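Local atomic coordinates of 2-hydroxymethyl glutarate dehydrogenase (PDB entry 3CKY), a protein that catalyses the NAD-dependent interconversion of 2-formylglutarate and (S)-2-hydroxymethylglutarate, a step in the fermentation of nicotinate, and works as a homotetramer. Residues A[93-98]-A[148-153]; A[72-77]-A[106-111]; A[100-105]-A[173-178]. All coordinates share one frame; numbering follows the deposited sequence.

Contact 1: residues A[93-98]-A[148-153]; sequences VIVDMS and EKIQPV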
ATOM      1  N   VAL A  93      24.055 -29.761  17.899  1.00 65.30           N
ATOM      2  CA  VAL A  93      23.448 -28.966  16.836  1.00 65.27           C
ATOM      3  C   VAL A  93      21.936 -28.904  17.043  1.00 65.34           C
ATOM      4  O   VAL A  93      21.293 -29.940  17.215  1.00 65.39           O
ATOM      5  CB  VAL A  93      23.728 -29.564  15.438  1.00 65.38           C
ATOM      6  CG1 VAL A  93      23.156 -28.666  14.338  1.00 64.72           C
ATOM      7  CG2 VAL A  93      25.226 -29.785  15.229  1.00 65.02           C
ATOM      8  N   ILE A  94      21.384 -27.689  17.042  1.00 65.15           N
ATOM      9  CA  ILE A  94      19.940 -27.481  17.066  1.00 65.16           C
ATOM     10  C   ILE A  94      19.477 -27.212  15.641  1.00 64.99           C
ATOM     11  O   ILE A  94      20.033 -26.352  14.964  1.00 65.02           O
ATOM     12  CB  ILE A  94      19.529 -26.262  17.917  1.00 65.26           C
ATOM     13  CG1 ILE A  94      20.193 -26.287  19.303  1.00 65.92           C
ATOM     14  CG2 ILE A  94      18.007 -26.194  18.031  1.00 64.87           C
ATOM     15  CD1 ILE A  94      19.824 -27.481  20.168  1.00 66.88           C
ATOM     16  N   VAL A  95      18.471 -27.953  15.189  1.00 65.00           N
ATOM     17  CA  VAL A  95      17.897 -27.761  13.858  1.00 64.72           C
ATOM     18  C   VAL A  95      16.488 -27.214  14.007  1.00 64.72           C
ATOM     19  O   VAL A  95      15.554 -27.952  14.308  1.00 64.67           O
ATOM     20  CB  VAL A  95      17.866 -29.070  13.056  1.00 64.82           C
ATOM     21  CG1 VAL A  95      17.265 -28.819  11.679  1.00 64.19           C
ATOM     22  CG2 VAL A  95      19.275 -29.658  12.944  1.00 63.98           C
ATOM     23  N   ASP A  96      16.364 -25.902  13.814  1.00 64.69           N
ATOM     24  CA  ASP A  96      15.111 -25.185  13.999  1.00 64.47           C
ATOM     25  C   ASP A  96      14.341 -25.112  12.680  1.00 64.20           C
ATOM     26  O   ASP A  96      14.758 -24.449  11.738  1.00 63.98           O
ATOM     27  CB  ASP A  96      15.391 -23.778  14.533  1.00 64.47           C
ATOM     28  CG  ASP A  96      14.152 -23.097  15.093  1.00 64.99           C
ATOM     29  OD1 ASP A  96      13.027 -23.616  14.937  1.00 65.78           O
ATOM     30  OD2 ASP A  96      14.313 -22.023  15.701  1.00 66.13           O
ATOM     31  N   MET A  97      13.214 -25.807  12.626  1.00 64.02           N
ATOM     32  CA  MET A  97      12.391 -25.853  11.425  1.00 64.19           C
ATOM     33  C   MET A  97      11.212 -24.893  11.542  1.00 63.58           C
ATOM     34  O   MET A  97      10.318 -24.896  10.694  1.00 63.39           O
ATOM     35  CB  MET A  97      11.891 -27.279  11.194  1.00 64.20           C
ATOM     36  CG  MET A  97      13.001 -28.294  11.107  1.00 64.84           C
ATOM     37  SD  MET A  97      12.370 -29.961  10.925  1.00 66.30           S
ATOM     38  CE  MET A  97      11.929 -30.332  12.642  1.00 66.94           C
ATOM     39  N   SER A  98      11.223 -24.077  12.598  1.00 62.94           N
ATOM     40  CA  SER A  98      10.181 -23.100  12.841  1.00 62.69           C
ATOM     41  C   SER A  98      10.077 -22.080  11.725  1.00 62.13           C
ATOM     42  O   SER A  98      11.080 -21.673  11.124  1.00 62.06           O
ATOM     43  CB  SER A  98      10.427 -22.345  14.150  1.00 62.51           C
ATOM     44  OG  SER A  98      10.562 -23.230  15.243  1.00 62.78           O
ATOM     45  N   GLU A 148      27.598 -30.385   6.568  1.00 64.75           N
ATOM     46  CA  GLU A 148      28.131 -31.729   6.339  1.00 65.01           C
ATOM     47  C   GLU A 148      27.868 -32.624   7.547  1.00 65.10           C
ATOM     48  O   GLU A 148      27.542 -33.802   7.405  1.00 65.28           O
ATOM     49  CB  GLU A 148      29.635 -31.682   6.056  1.00 65.02           C
ATOM     50  CG  GLU A 148      30.000 -31.035   4.731  1.00 65.15           C
ATOM     51  CD  GLU A 148      31.483 -30.743   4.608  1.00 65.70           C
ATOM     52  OE1 GLU A 148      31.827 -29.764   3.918  1.00 67.45           O
ATOM     53  OE2 GLU A 148      32.314 -31.482   5.195  1.00 66.55           O
ATOM     54  N   LYS A 149      28.017 -32.047   8.735  1.00 65.15           N
ATOM     55  CA  LYS A 149      27.751 -32.743   9.984  1.00 65.06           C
ATOM     56  C   LYS A 149      26.327 -33.304  10.006  1.00 65.09           C
ATOM     57  O   LYS A 149      26.135 -34.490  10.246  1.00 65.34           O
ATOM     58  CB  LYS A 149      27.974 -31.786  11.161  1.00 65.23           C
ATOM     59  CG  LYS A 149      28.176 -32.449  12.514  1.00 65.41           C
ATOM     60  CD  LYS A 149      28.924 -31.512  13.470  1.00 65.60           C
ATOM     61  CE  LYS A 149      29.187 -32.169  14.824  1.00 66.16           C
ATOM     62  NZ  LYS A 149      30.131 -31.383  15.681  1.00 66.10           N
ATOM     63  N   ILE A 150      25.335 -32.465   9.715  1.00 65.00           N
ATOM     64  CA  ILE A 150      23.932 -32.867   9.862  1.00 64.78           C
ATOM     65  C   ILE A 150      23.307 -33.483   8.614  1.00 64.63           C
ATOM     66  O   ILE A 150      22.281 -34.144   8.715  1.00 64.63           O
ATOM     67  CB  ILE A 150      23.049 -31.699  10.380  1.00 64.78           C
ATOM     68  CG1 ILE A 150      22.926 -30.578   9.340  1.00 64.66           C
ATOM     69  CG2 ILE A 150      23.617 -31.162  11.697  1.00 64.52           C
ATOM     70  CD1 ILE A 150      21.988 -29.474   9.764  1.00 64.62           C
ATOM     71  N   GLN A 151      23.939 -33.299   7.456  1.00 64.71           N
ATOM     72  CA  GLN A 151      23.374 -33.732   6.162  1.00 64.60           C
ATOM     73  C   GLN A 151      22.913 -35.200   6.097  1.00 64.40           C
ATOM     74  O   GLN A 151      21.822 -35.472   5.603  1.00 64.18           O
ATOM     75  CB  GLN A 151      24.365 -33.423   5.028  1.00 64.78           C
ATOM     76  CG  GLN A 151      23.926 -33.850   3.628  1.00 65.18           C
ATOM     77  CD  GLN A 151      24.222 -35.311   3.321  1.00 66.98           C
ATOM     78  OE1 GLN A 151      25.236 -35.864   3.757  1.00 68.73           O
ATOM     79  NE2 GLN A 151      23.339 -35.942   2.560  1.00 68.19           N
ATOM     80  N   PRO A 152      23.734 -36.147   6.586  1.00 64.23           N
ATOM     81  CA  PRO A 152      23.307 -37.555   6.578  1.00 64.16           C
ATOM     82  C   PRO A 152      22.005 -37.840   7.347  1.00 63.98           C
ATOM     83  O   PRO A 152      21.198 -38.661   6.914  1.00 64.00           O
ATOM     84  CB  PRO A 152      24.494 -38.291   7.228  1.00 64.14           C
ATOM     85  CG  PRO A 152      25.657 -37.386   7.033  1.00 64.16           C
ATOM     86  CD  PRO A 152      25.091 -35.999   7.142  1.00 64.29           C
ATOM     87  N   VAL A 153      21.811 -37.170   8.475  1.00 63.98           N
ATOM     88  CA  VAL A 153      20.567 -37.288   9.241  1.00 63.80           C
ATOM     89  C   VAL A 153      19.406 -36.626   8.487  1.00 63.60           C
ATOM     90  O   VAL A 153      18.320 -37.188   8.395  1.00 63.46           O
ATOM     91  CB  VAL A 153      20.726 -36.679  10.664  1.00 63.78           C
ATOM     92  CG1 VAL A 153      19.397 -36.661  11.417  1.00 63.58           C
ATOM     93  CG2 VAL A 153      21.764 -37.460  11.448  1.00 63.95           C
TER

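Contact 2: residues A[72-77]-A[106-111]; sequences GIVETV and LKMAKV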
ATOM      1  N   GLY A  72       8.912 -15.798  19.343  1.00 65.91           N
ATOM      2  CA  GLY A  72       8.729 -15.606  20.769  1.00 66.07           C
ATOM      3  C   GLY A  72       8.787 -16.912  21.542  1.00 66.07           C
ATOM      4  O   GLY A  72       9.384 -16.976  22.614  1.00 65.77           O
ATOM      5  N   ILE A  73       8.168 -17.952  20.988  1.00 66.21           N
ATOM      6  CA  ILE A  73       8.142 -19.268  21.627  1.00 66.47           C
ATOM      7  C   ILE A  73       9.497 -19.957  21.486  1.00 66.62           C
ATOM      8  O   ILE A  73       9.929 -20.658  22.394  1.00 66.47           O
ATOM      9  CB  ILE A  73       7.005 -20.150  21.063  1.00 66.46           C
ATOM     10  CG1 ILE A  73       5.649 -19.529  21.416  1.00 66.45           C
ATOM     11  CG2 ILE A  73       7.086 -21.573  21.618  1.00 66.17           C
ATOM     12  CD1 ILE A  73       4.468 -20.216  20.783  1.00 66.59           C
ATOM     13  N   VAL A  74      10.167 -19.743  20.353  1.00 67.06           N
ATOM     14  CA  VAL A  74      11.543 -20.209  20.168  1.00 67.31           C
ATOM     15  C   VAL A  74      12.445 -19.670  21.291  1.00 67.72           C
ATOM     16  O   VAL A  74      13.143 -20.445  21.941  1.00 67.65           O
ATOM     17  CB  VAL A  74      12.102 -19.814  18.779  1.00 67.23           C
ATOM     18  CG1 VAL A  74      13.600 -20.105  18.693  1.00 66.58           C
ATOM     19  CG2 VAL A  74      11.332 -20.551  17.660  1.00 67.08           C
ATOM     20  N   GLU A  75      12.410 -18.359  21.536  1.00 67.98           N
ATOM     21  CA  GLU A  75      13.239 -17.750  22.584  1.00 68.57           C
ATOM     22  C   GLU A  75      12.912 -18.317  23.960  1.00 68.62           C
ATOM     23  O   GLU A  75      13.812 -18.596  24.761  1.00 68.20           O
ATOM     24  CB  GLU A  75      13.064 -16.235  22.639  1.00 68.66           C
ATOM     25  CG  GLU A  75      13.708 -15.486  21.500  1.00 69.46           C
ATOM     26  CD  GLU A  75      13.739 -13.988  21.746  1.00 69.77           C
ATOM     27  OE1 GLU A  75      12.957 -13.252  21.090  1.00 72.34           O
ATOM     28  OE2 GLU A  75      14.535 -13.552  22.603  1.00 70.94           O
ATOM     29  N   THR A  76      11.619 -18.486  24.225  1.00 68.82           N
ATOM     30  CA  THR A  76      11.188 -19.028  25.500  1.00 69.04           C
ATOM     31  C   THR A  76      11.708 -20.455  25.669  1.00 69.23           C
ATOM     32  O   THR A  76      12.292 -20.786  26.698  1.00 69.40           O
ATOM     33  CB  THR A  76       9.653 -19.015  25.649  1.00 69.03           C
ATOM     34  OG1 THR A  76       9.176 -17.662  25.643  1.00 68.93           O
ATOM     35  CG2 THR A  76       9.242 -19.687  26.953  1.00 68.85           C
ATOM     36  N   VAL A  77      11.505 -21.290  24.657  1.00 69.46           N
ATOM     37  CA  VAL A  77      11.940 -22.682  24.714  1.00 69.74           C
ATOM     38  C   VAL A  77      13.464 -22.800  24.795  1.00 70.12           C
ATOM     39  O   VAL A  77      13.991 -23.558  25.608  1.00 70.19           O
ATOM     40  CB  VAL A  77      11.414 -23.487  23.494  1.00 69.67           C
ATOM     41  CG1 VAL A  77      12.110 -24.837  23.385  1.00 69.13           C
ATOM     42  CG2 VAL A  77       9.903 -23.660  23.597  1.00 69.15           C
ATOM     43  N   LEU A 106      19.280 -15.769  13.607  1.00 65.01           N
ATOM     44  CA  LEU A 106      20.615 -15.211  13.824  1.00 65.35           C
ATOM     45  C   LEU A 106      20.850 -14.855  15.297  1.00 65.41           C
ATOM     46  O   LEU A 106      21.918 -15.146  15.841  1.00 65.41           O
ATOM     47  CB  LEU A 106      20.867 -13.967  12.958  1.00 65.17           C
ATOM     48  CG  LEU A 106      21.440 -14.097  11.540  1.00 65.08           C
ATOM     49  CD1 LEU A 106      22.247 -15.374  11.374  1.00 64.73           C
ATOM     50  CD2 LEU A 106      20.359 -14.001  10.484  1.00 64.48           C
ATOM     51  N   LYS A 107      19.861 -14.216  15.921  1.00 65.68           N
ATOM     52  CA  LYS A 107      19.924 -13.892  17.355  1.00 66.00           C
ATOM     53  C   LYS A 107      20.198 -15.154  18.162  1.00 66.11           C
ATOM     54  O   LYS A 107      21.120 -15.197  18.979  1.00 65.87           O
ATOM     55  CB  LYS A 107      18.614 -13.254  17.852  1.00 66.04           C
ATOM     56  CG  LYS A 107      18.599 -11.736  17.835  1.00 66.16           C
ATOM     57  CD  LYS A 107      17.389 -11.146  18.588  1.00 66.44           C
ATOM     58  CE  LYS A 107      16.254 -10.673  17.656  1.00 66.79           C
ATOM     59  NZ  LYS A 107      15.328 -11.768  17.221  1.00 66.73           N
ATOM     60  N   MET A 108      19.393 -16.181  17.904  1.00 66.15           N
ATOM     61  CA  MET A 108      19.465 -17.424  18.654  1.00 66.25           C
ATOM     62  C   MET A 108      20.785 -18.142  18.420  1.00 65.87           C
ATOM     63  O   MET A 108      21.359 -18.698  19.348  1.00 65.72           O
ATOM     64  CB  MET A 108      18.283 -18.335  18.304  1.00 66.67           C
ATOM     65  CG  MET A 108      17.858 -19.234  19.456  1.00 68.42           C
ATOM     66  SD  MET A 108      16.724 -18.472  20.649  1.00 71.78           S
ATOM     67  CE  MET A 108      17.256 -16.761  20.721  1.00 71.78           C
ATOM     68  N   ALA A 109      21.273 -18.102  17.187  1.00 65.54           N
ATOM     69  CA  ALA A 109      22.556 -18.709  16.853  1.00 65.48           C
ATOM     70  C   ALA A 109      23.706 -18.053  17.615  1.00 65.36           C
ATOM     71  O   ALA A 109      24.668 -18.729  17.991  1.00 65.08           O
ATOM     72  CB  ALA A 109      22.811 -18.654  15.353  1.00 65.35           C
ATOM     73  N   LYS A 110      23.607 -16.746  17.842  1.00 65.31           N
ATOM     74  CA  LYS A 110      24.633 -16.021  18.598  1.00 65.35           C
ATOM     75  C   LYS A 110      24.663 -16.427  20.068  1.00 65.06           C
ATOM     76  O   LYS A 110      25.740 -16.626  20.620  1.00 64.77           O
ATOM     77  CB  LYS A 110      24.447 -14.506  18.479  1.00 65.61           C
ATOM     78  CG  LYS A 110      25.126 -13.903  17.256  1.00 65.91           C
ATOM     79  CD  LYS A 110      26.572 -13.523  17.550  1.00 65.88           C
ATOM     80  CE  LYS A 110      26.665 -12.191  18.282  1.00 65.86           C
ATOM     81  NZ  LYS A 110      28.077 -11.755  18.445  1.00 65.69           N
ATOM     82  N   VAL A 111      23.490 -16.556  20.693  1.00 64.92           N
ATOM     83  CA  VAL A 111      23.424 -17.023  22.079  1.00 65.04           C
ATOM     84  C   VAL A 111      23.880 -18.484  22.170  1.00 64.92           C
ATOM     85  O   VAL A 111      24.570 -18.868  23.119  1.00 64.91           O
ATOM     86  CB  VAL A 111      22.006 -16.847  22.726  1.00 65.08           C
ATOM     87  CG1 VAL A 111      21.501 -15.422  22.555  1.00 65.09           C
ATOM     88  CG2 VAL A 111      21.006 -17.830  22.164  1.00 65.45           C
TER

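Contact 3: residues A[100-105]-A[173-178]; sequences VSPSST and VKIVNN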
ATOM      1  N   VAL A 100      10.092 -18.759  10.988  1.00 60.72           N
ATOM      2  CA  VAL A 100      10.526 -17.524  11.612  1.00 60.75           C
ATOM      3  C   VAL A 100      11.413 -16.692  10.678  1.00 60.97           C
ATOM      4  O   VAL A 100      11.866 -17.168   9.648  1.00 60.91           O
ATOM      5  CB  VAL A 100      11.298 -17.801  12.934  1.00 60.69           C
ATOM      6  CG1 VAL A 100      10.391 -18.476  13.969  1.00 59.74           C
ATOM      7  CG2 VAL A 100      12.554 -18.629  12.668  1.00 59.08           C
ATOM      8  N   SER A 101      11.630 -15.431  11.036  1.00 61.40           N
ATOM      9  CA  SER A 101      12.507 -14.558  10.258  1.00 61.79           C
ATOM     10  C   SER A 101      13.966 -14.985  10.421  1.00 61.87           C
ATOM     11  O   SER A 101      14.333 -15.538  11.461  1.00 61.64           O
ATOM     12  CB  SER A 101      12.349 -13.107  10.701  1.00 61.75           C
ATOM     13  OG  SER A 101      12.797 -12.959  12.036  1.00 63.18           O
ATOM     14  N   PRO A 102      14.798 -14.743   9.387  1.00 62.06           N
ATOM     15  CA  PRO A 102      16.231 -14.976   9.502  1.00 62.50           C
ATOM     16  C   PRO A 102      16.848 -14.345  10.751  1.00 62.89           C
ATOM     17  O   PRO A 102      17.659 -14.985  11.425  1.00 62.90           O
ATOM     18  CB  PRO A 102      16.797 -14.329   8.233  1.00 62.46           C
ATOM     19  CG  PRO A 102      15.687 -14.358   7.251  1.00 62.12           C
ATOM     20  CD  PRO A 102      14.422 -14.251   8.046  1.00 62.00           C
ATOM     21  N   SER A 103      16.457 -13.109  11.057  1.00 63.42           N
ATOM     22  CA  SER A 103      17.003 -12.377  12.205  1.00 63.95           C
ATOM     23  C   SER A 103      16.727 -13.109  13.514  1.00 64.27           C
ATOM     24  O   SER A 103      17.592 -13.181  14.377  1.00 64.71           O
ATOM     25  CB  SER A 103      16.407 -10.968  12.268  1.00 64.07           C
ATOM     26  OG  SER A 103      15.030 -11.037  12.575  1.00 64.97           O
ATOM     27  N   SER A 104      15.510 -13.634  13.657  1.00 64.76           N
ATOM     28  CA  SER A 104      15.140 -14.500  14.782  1.00 64.89           C
ATOM     29  C   SER A 104      16.168 -15.606  14.995  1.00 65.13           C
ATOM     30  O   SER A 104      16.639 -15.833  16.118  1.00 65.03           O
ATOM     31  CB  SER A 104      13.750 -15.123  14.545  1.00 65.00           C
ATOM     32  OG  SER A 104      13.595 -16.370  15.229  1.00 66.43           O
ATOM     33  N   THR A 105      16.508 -16.289  13.903  1.00 65.26           N
ATOM     34  CA  THR A 105      17.463 -17.388  13.943  1.00 65.29           C
ATOM     35  C   THR A 105      18.900 -16.902  14.198  1.00 65.25           C
ATOM     36  O   THR A 105      19.653 -17.566  14.917  1.00 65.10           O
ATOM     37  CB  THR A 105      17.390 -18.225  12.652  1.00 65.39           C
ATOM     38  OG1 THR A 105      16.105 -18.860  12.575  1.00 66.29           O
ATOM     39  CG2 THR A 105      18.468 -19.299  12.614  1.00 64.88           C
ATOM     40  N   VAL A 173      14.626 -18.353   2.238  1.00 41.61           N
ATOM     41  CA  VAL A 173      14.185 -18.816   0.922  1.00 41.61           C
ATOM     42  C   VAL A 173      12.734 -19.251   0.999  1.00 41.50           C
ATOM     43  O   VAL A 173      11.954 -19.008   0.077  1.00 41.50           O
ATOM     44  CB  VAL A 173      15.124 -19.930   0.321  1.00 41.44           C
ATOM     45  CG1 VAL A 173      14.913 -21.292   1.011  1.00 40.83           C
ATOM     46  CG2 VAL A 173      14.938 -20.021  -1.205  1.00 41.18           C
ATOM     47  N   LYS A 174      12.387 -19.875   2.116  1.00 41.26           N
ATOM     48  CA  LYS A 174      11.004 -20.233   2.422  1.00 41.19           C
ATOM     49  C   LYS A 174      10.124 -18.979   2.431  1.00 40.29           C
ATOM     50  O   LYS A 174       9.115 -18.923   1.765  1.00 39.47           O
ATOM     51  CB  LYS A 174      10.958 -20.946   3.779  1.00 41.63           C
ATOM     52  CG  LYS A 174       9.597 -21.383   4.259  1.00 42.59           C
ATOM     53  CD  LYS A 174       9.340 -22.841   3.971  1.00 46.43           C
ATOM     54  CE  LYS A 174       7.891 -23.269   4.348  1.00 46.96           C
ATOM     55  NZ  LYS A 174       7.551 -24.621   3.761  1.00 46.96           N
ATOM     56  N   ILE A 175      10.538 -17.975   3.190  1.00 40.13           N
ATOM     57  CA  ILE A 175       9.816 -16.705   3.268  1.00 40.03           C
ATOM     58  C   ILE A 175       9.601 -16.071   1.876  1.00 39.91           C
ATOM     59  O   ILE A 175       8.504 -15.581   1.570  1.00 39.51           O
ATOM     60  CB  ILE A 175      10.549 -15.731   4.209  1.00 39.76           C
ATOM     61  CG1 ILE A 175      10.342 -16.157   5.668  1.00 40.18           C
ATOM     62  CG2 ILE A 175      10.085 -14.324   3.978  1.00 39.56           C
ATOM     63  CD1 ILE A 175      11.261 -15.480   6.666  1.00 39.77           C
ATOM     64  N   VAL A 176      10.645 -16.103   1.044  1.00 39.69           N
ATOM     65  CA  VAL A 176      10.586 -15.524  -0.295  1.00 39.73           C
ATOM     66  C   VAL A 176       9.650 -16.317  -1.204  1.00 39.80           C
ATOM     67  O   VAL A 176       8.887 -15.729  -1.985  1.00 40.13           O
ATOM     68  CB  VAL A 176      11.977 -15.408  -0.942  1.00 39.62           C
ATOM     69  CG1 VAL A 176      11.846 -15.031  -2.404  1.00 39.41           C
ATOM     70  CG2 VAL A 176      12.843 -14.384  -0.180  1.00 39.63           C
ATOM     71  N   ASN A 177       9.685 -17.640  -1.102  1.00 39.67           N
ATOM     72  CA  ASN A 177       8.767 -18.457  -1.875  1.00 39.84           C
ATOM     73  C   ASN A 177       7.309 -18.198  -1.514  1.00 39.86           C
ATOM     74  O   ASN A 177       6.480 -17.998  -2.393  1.00 39.94           O
ATOM     75  CB  ASN A 177       9.074 -19.947  -1.711  1.00 39.78           C
ATOM     76  CG  ASN A 177       8.078 -20.829  -2.471  1.00 39.59           C
ATOM     77  OD1 ASN A 177       8.143 -20.939  -3.688  1.00 39.21           O
ATOM     78  ND2 ASN A 177       7.136 -21.442  -1.742  1.00 38.30           N
ATOM     79  N   ASN A 178       7.006 -18.218  -0.216  1.00 40.08           N
ATOM     80  CA  ASN A 178       5.626 -18.083   0.284  1.00 40.32           C
ATOM     81  C   ASN A 178       5.022 -16.697   0.121  1.00 40.53           C
ATOM     82  O   ASN A 178       3.813 -16.559   0.008  1.00 41.09           O
ATOM     83  CB  ASN A 178       5.580 -18.463   1.758  1.00 40.33           C
ATOM     84  CG  ASN A 178       5.883 -19.927   1.986  1.00 41.28           C
ATOM     85  OD1 ASN A 178       6.037 -20.701   1.042  1.00 42.71           O
ATOM     86  ND2 ASN A 178       6.000 -20.311   3.240  1.00 43.47           N
TER

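Contact 1: residues A[93-98]-A[148-153]
V93 holds CG1 opposite its own backbone N (chi1 -176°), and there the methyl meets the CG2 methyl of I150. In I150 a chi1 of 68° sets CG1 between the backbone N and the carbonyl carbon, and an extended chi2 then carries CD1 on toward V95. One isoleucine thus serves two strand residues with two different branches. V93 CG1 and I150 CG2 lie 3.7 Å apart, the two side chains crossing at a slant; the same I150 CG2 also stands 4.1 Å from V93 CB. With V95 the approach is end to end, V95 CG2 facing I150 CD1 at 4.2 Å. Toward the solvent, the aliphatic part of K149 skirts the edge of the pair, its CD 4.4 Å from V93 CG2.

No hydrogen bond links 93-98 to 148-153, so the join is purely apolar, with V120 of the neighbouring strand also packed on V93 and I150. The axes of strand 93-96 and of helical segment 148-153 come within 10.6 Å, at 60°. The helix is kinked here: P152 has no amide hydrogen to give, and V153 N makes just a weak bond to I150 O. On the other side of the strand, I94 turns away from this helix and packs on M78.

Past the strand the chain bends in an Asx turn, D96 OD1 accepting from S98 N at 3.0 Å, the donor rising above the carboxylate plane. S98 OG meets the syn lone pair of the same D96 OD1, while D96 OD2 is taken by Y119 OH. Strand 93-96, a central parallel strand packed by a helix on one face and carrying a loop at its C-terminal end, belongs to the Rossmann-type nucleotide-binding domain.

Contact 2: residues A[72-77]-A[106-111]
The carboxylate of E75 has neither face against M108; the methionine instead meets the aliphatic stem behind that flat group, M108 CE lying 3.8 Å from E75 CG as the two side chains cross. K107 belongs to the carboxylate's surroundings, yet E75 OE1 and K107 NZ remain 4.8 Å apart, too far for a salt bridge, although opposite charges at that distance may still attract. The setting is the Rossmann-type domain, where helices 71-79 and 102-114 lie side by side, one before and one after strand 93-96 in the chain.

M108 carries the contact. Its chain bends at chi2 (84°) and again at chi3, which turns the thioether back along helix 71-79 and sets the sulfur against V74 and the backbone of E75, and the methyl against E75 CG. V74 and M108 run alongside each other, pointing opposite ways. Both also pack on Y119 of strand 118-125, so the buried half of the interface rests on the sheet while E75 and K107 border the solvent.

Within helix 71-79, G72 O receives T76 N and T76 OG1 from opposite faces of its carbonyl plane, each at 3.1 Å. Across the helices, M108 SD stands 4.0 Å from V74 CG1.

Contact 3: residues A[100-105]-A[173-178]
I175 reaches across with a single methyl, CD1, which lies 3.7 Å from P102 CD, at the corner of the ring next to the nitrogen. An almost fully extended chi2 of 167° pushes that methyl out from helix 169-197 to the start of helix 102-114. There it also abuts V100 O at 3.5 Å and S101 CA at 3.9 Å, so it rests largely against backbone. A248 packs on the same isoleucine from helix 238-255.

S101 takes the N-cap position, and its chi1 of 65° swings OG away from I175 toward the first helical turn; E250 offers that hydroxyl a weak hydrogen bond. T105 OG1, one turn on, is bonded to D171, a second tie to helix 169-197.

Beyond I175, N177 ND2 donates to N178 OD1 at 3.1 Å, the oxygen tilted slightly from the N177 amide plane. The N177 amide is further bonded to S213 and G214 of the second subunit. K174 holds its side chain extended over its last two torsions, with NZ bonded to V124 O. By similarity K174 is the active-site lysine, and this junction of the nucleotide-binding domain with the long helix is consistent with the interdomain active site of beta-hydroxyacid dehydrogenases.

How the contacts relate
Along the chain the segments run 72-77, 93-98, 100-105, 106-111, 148-153 and 173-178, each contact alternating with the others. Contacts 1 and 2 belong to the Rossmann-type domain, their centres 16 Å apart, and they touch directly where V74 packs on D96 and S98. Contact 3 lies 14 Å from contact 2 and 17 Å from contact 1, between centres, and shares helix 102-114 with contact 2. Strand 93-96 leads into that helix, so one continuous piece of chain passes from sheet packing through the domain interface to helix pairing. Helix 169-197 then carries the probable catalytic lysine close to the nucleotide-binding domain.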